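Local coordinates for protein uroporphyrinogen-III C-methyltransferase (Pseudomonas denitrificans, PDB 1S4D) that methylates uroporphyrinogen III at C-2 and then C-7 with S-adenosyl-L-methionine, giving precorrin-2 for cobalamin and siroheme synthesis, at residues B[166-170]-B[171-175]; B[242-245]-B[246-250]. All coordinates share one frame; numbering follows the deposited sequence.

Interaction 1: B[166-170]-B[171-175]; sequences DRINW and QGIAS
With CG anti to its own carbonyl carbon (chi1 -76°), the indole of W170 swings back beside the backbone N and is brought against I173, three residues further along the helix. The six-membered part of the ring does the touching: CE3 of W170 stands 3.8 Å from CG2 of I173, and the two side chains meet at a slant. I168 adds its branch from the loop, since its CG2, anti to the backbone N, lies 3.4 Å above the plane of the W170 ring, displaced toward the rim. Helix 170-176 starts here and is the connection in a beta-alpha-beta crossover between the parallel strands 151-156 and 179-183. N169 occupies the N-cap position, and its O accepts the first bond of the helix, from N of I173 at 3.1 Å (165°). The next rung follows at once, from N of A174 to O of W170 at 2.9 Å. Deeper in the helix, O of Q171 is gripped twice, by N and by OG of S175, each at 3.0 Å, which ties the serine hydroxyl down against the helix backbone. Beyond the turn, W170 packs on I192, N195 and L196 of helix 189-198, while N169 and I173 pack against S175 and G176 of the second subunit, respectively.

Interaction 2: B[242-245]-B[246-250]; sequences IVVV and GEVVR. With SAH (S-adenosyl-L-homocysteine), chain Q.
The side chains of V244 and V249 run antiparallel alongside one another, CG1 of V244 lying 3.6 Å from CG2 of V249. The same CG2 of V249 also rests 3.6 Å from O of V244, so this valine covers backbone as well as side chain. V244 sends its second branch, CG2, anti to the backbone N, obliquely across to CG2 of V248 at 4.1 Å. Two neighbouring valines of the turn are thereby laid over one strand residue, and I141 and L136 add further apolar contacts to V244. The chain can bend back this way because G246 takes backbone angles at which any CB would collide with O of V245. A 3-10 turn follows, with N of V249 bonded to O of G246 at 2.9 Å. On its outer side R250 and E247 form a salt bridge: NE of R250 meets OE2 of E247 at 2.7 Å on the syn side of the carboxylate, and OE2 sits at the guanidinium edge, nearly in its plane. At the far end of the strand, CG1 of I242 reaches to 3.5 Å from N3 of the bound S-adenosyl-L-homocysteine. Replacing I242 by an alanine removes everything beyond CB and would probably leave a gap beside the adenine and ribose, with the adenine less firmly held. Strand 241-245, held between strands 179-183 and 206-211, thus carries part of the cofactor pocket of the tetrapyrrole methylase fold.

Interaction 1 precedes interaction 2 along the chain; their centres are 18 Å apart, with nearest atoms about 8 Å from each other and without direct contact. Interaction 1 lies in the loop and helix that connect two strands of the mixed sheet; interaction 2 begins on a third strand of that sheet. Residues 166-175 form part of the connection from strand 151-156 to strand 179-183, and the latter is the antiparallel neighbour of strand 241-245. Interaction 1 is partly buried and adjoins the second subunit of the homodimer, whereas interaction 2 is buried within its own chain, so the connection meets the second subunit, while a strand within the sheet helps form the S-adenosyl-L-homocysteine pocket.

Interaction 1: B[166-170]-B[171-175]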
# COMPACT_ATOMS: atom_id res chain seq x y z
N ASP B 166 23.62 6.11 10.88
CA ASP B 166 22.20 6.11 11.22
C ASP B 166 21.73 4.69 11.54
O ASP B 166 22.45 3.71 11.27
CB ASP B 166 21.39 6.75 10.09
CG ASP B 166 21.72 8.24 9.94
OD1 ASP B 166 21.84 8.95 10.99
OD2 ASP B 166 21.86 8.80 8.81
N ARG B 167 20.57 4.52 12.16
CA ARG B 167 20.32 3.16 12.57
C ARG B 167 19.22 2.57 11.80
O ARG B 167 18.03 2.74 12.12
CB ARG B 167 20.09 3.05 14.06
N ILE B 168 19.63 2.16 10.61
CA ILE B 168 19.11 0.97 10.02
C ILE B 168 20.24 -0.00 10.30
O ILE B 168 21.45 0.37 10.31
CB ILE B 168 18.86 1.13 8.54
CG1 ILE B 168 17.58 1.96 8.33
CG2 ILE B 168 18.72 -0.21 7.87
CD1 ILE B 168 17.32 2.30 6.89
N ASN B 169 19.80 -1.19 10.69
CA ASN B 169 20.70 -2.28 10.90
C ASN B 169 20.67 -3.04 9.58
O ASN B 169 19.85 -3.95 9.38
CB ASN B 169 20.16 -3.11 12.07
CG ASN B 169 21.01 -4.31 12.37
OD1 ASN B 169 22.20 -4.34 12.08
ND2 ASN B 169 20.42 -5.29 12.99
N TRP B 170 21.52 -2.62 8.66
CA TRP B 170 21.50 -3.15 7.30
C TRP B 170 21.66 -4.68 7.21
O TRP B 170 21.20 -5.29 6.26
CB TRP B 170 22.47 -2.35 6.38
CG TRP B 170 21.88 -0.99 5.98
CD1 TRP B 170 22.17 0.22 6.55
CD2 TRP B 170 20.87 -0.73 4.97
NE1 TRP B 170 21.41 1.21 5.97
CE2 TRP B 170 20.62 0.67 4.99
CE3 TRP B 170 20.19 -1.51 4.03
CZ2 TRP B 170 19.70 1.29 4.13
CZ3 TRP B 170 19.27 -0.89 3.15
CH2 TRP B 170 19.05 0.50 3.21
N GLN B 171 22.26 -5.31 8.21
CA GLN B 171 22.44 -6.75 8.19
C GLN B 171 21.12 -7.50 8.50
O GLN B 171 20.76 -8.46 7.81
CB GLN B 171 23.55 -7.13 9.15
CG GLN B 171 23.46 -8.53 9.70
CD GLN B 171 24.44 -9.45 9.04
OE1 GLN B 171 24.39 -9.65 7.82
NE2 GLN B 171 25.34 -10.02 9.85
N GLY B 172 20.42 -7.04 9.53
CA GLY B 172 19.07 -7.50 9.80
C GLY B 172 18.15 -7.34 8.59
O GLY B 172 17.38 -8.25 8.24
N ILE B 173 18.25 -6.19 7.95
CA ILE B 173 17.47 -5.91 6.77
C ILE B 173 17.82 -6.86 5.64
O ILE B 173 16.92 -7.34 4.95
CB ILE B 173 17.57 -4.40 6.38
CG1 ILE B 173 16.31 -3.69 6.88
CG2 ILE B 173 17.68 -4.21 4.88
CD1 ILE B 173 16.55 -2.48 7.57
N ALA B 174 19.12 -7.16 5.49
CA ALA B 174 19.58 -8.16 4.52
C ALA B 174 19.03 -9.59 4.74
O ALA B 174 18.63 -10.24 3.75
CB ALA B 174 21.09 -8.19 4.46
N SER B 175 19.02 -10.09 6.00
CA SER B 175 18.49 -11.43 6.31
C SER B 175 16.98 -11.53 6.47
O SER B 175 16.41 -12.60 6.30
CB SER B 175 19.09 -11.99 7.60
OG SER B 175 20.32 -11.39 7.91

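Interaction 2: B[242-245]-B[246-250]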
# COMPACT_ATOMS: atom_id res chain seq x y z
N ILE B 242 11.36 3.75 -7.24
CA ILE B 242 11.37 2.75 -6.20
C ILE B 242 12.45 1.74 -6.60
O ILE B 242 12.50 1.33 -7.77
CB ILE B 242 9.97 2.08 -6.11
CG1 ILE B 242 8.98 3.01 -5.40
CG2 ILE B 242 10.06 0.68 -5.47
CD1 ILE B 242 9.09 2.99 -3.88
N VAL B 243 13.31 1.37 -5.66
CA VAL B 243 14.31 0.35 -5.91
C VAL B 243 13.95 -0.95 -5.21
O VAL B 243 13.85 -0.99 -3.96
CB VAL B 243 15.68 0.75 -5.41
CG1 VAL B 243 16.72 -0.21 -5.96
CG2 VAL B 243 15.99 2.20 -5.78
N VAL B 244 13.76 -2.01 -6.00
CA VAL B 244 13.34 -3.32 -5.50
C VAL B 244 14.47 -4.31 -5.67
O VAL B 244 15.06 -4.41 -6.75
CB VAL B 244 12.03 -3.84 -6.21
CG1 VAL B 244 12.20 -3.90 -7.73
CG2 VAL B 244 11.57 -5.20 -5.66
N VAL B 245 14.75 -5.06 -4.62
CA VAL B 245 15.82 -6.04 -4.61
C VAL B 245 15.20 -7.43 -4.46
O VAL B 245 14.28 -7.65 -3.62
CB VAL B 245 16.79 -5.74 -3.45
CG1 VAL B 245 17.93 -6.73 -3.42
CG2 VAL B 245 17.33 -4.29 -3.56
N GLY B 246 15.66 -8.37 -5.29
CA GLY B 246 15.28 -9.76 -5.16
C GLY B 246 14.57 -10.44 -6.31
O GLY B 246 14.27 -9.84 -7.34
N GLU B 247 14.26 -11.71 -6.12
CA GLU B 247 13.94 -12.58 -7.25
C GLU B 247 12.67 -12.17 -7.97
O GLU B 247 12.54 -12.46 -9.16
CB GLU B 247 13.91 -14.06 -6.81
CG GLU B 247 15.28 -14.62 -6.43
CD GLU B 247 16.30 -14.55 -7.56
OE1 GLU B 247 17.46 -14.17 -7.27
OE2 GLU B 247 15.96 -14.90 -8.73
N VAL B 248 11.76 -11.50 -7.27
CA VAL B 248 10.56 -10.96 -7.91
C VAL B 248 10.88 -10.08 -9.11
O VAL B 248 10.05 -9.96 -10.02
CB VAL B 248 9.64 -10.16 -6.95
CG1 VAL B 248 8.88 -11.09 -5.99
CG2 VAL B 248 10.41 -9.05 -6.21
N VAL B 249 12.06 -9.45 -9.13
CA VAL B 249 12.47 -8.65 -10.27
C VAL B 249 12.50 -9.48 -11.56
O VAL B 249 12.28 -8.96 -12.65
CB VAL B 249 13.86 -7.99 -10.04
CG1 VAL B 249 14.44 -7.37 -11.32
CG2 VAL B 249 13.78 -6.95 -8.93
N ARG B 250 12.74 -10.78 -11.43
CA ARG B 250 12.80 -11.66 -12.60
C ARG B 250 11.45 -11.85 -13.25
O ARG B 250 11.38 -12.19 -14.42
CB ARG B 250 13.35 -13.03 -12.22
CG ARG B 250 14.82 -13.03 -11.88
CD ARG B 250 15.45 -14.40 -11.99
NE ARG B 250 16.71 -14.44 -11.27
CZ ARG B 250 17.89 -14.11 -11.78
NH1 ARG B 250 18.98 -14.16 -11.03
NH2 ARG B 250 17.98 -13.72 -13.04
N SAH Q . 3.81 8.28 0.64
CA SAH Q . 4.48 8.00 -0.62
CB SAH Q . 5.98 8.15 -0.46
CG SAH Q . 6.47 9.58 -0.57
SD SAH Q . 8.18 9.87 -0.05
C SAH Q . 4.07 6.62 -1.16
O SAH Q . 3.30 5.88 -0.55
OXT SAH Q . 4.47 6.18 -2.24
C5' SAH Q . 8.71 10.00 -1.78
C4' SAH Q . 9.31 8.75 -2.44
O4' SAH Q . 8.31 7.87 -2.91
C3' SAH Q . 10.15 8.98 -3.70
O3' SAH Q . 11.44 9.50 -3.48
C2' SAH Q . 10.15 7.62 -4.37
O2' SAH Q . 11.05 6.70 -3.80
C1' SAH Q . 8.74 7.16 -4.06
N9 SAH Q . 7.77 7.41 -5.15
C8 SAH Q . 6.67 8.20 -5.04
N7 SAH Q . 6.01 8.19 -6.21
C5 SAH Q . 6.67 7.41 -7.08
C6 SAH Q . 6.40 7.06 -8.40
N6 SAH Q . 5.33 7.51 -9.03
N1 SAH Q . 7.27 6.21 -9.06
C2 SAH Q . 8.38 5.72 -8.40
N3 SAH Q . 8.63 6.07 -7.08
C4 SAH Q . 7.79 6.90 -6.42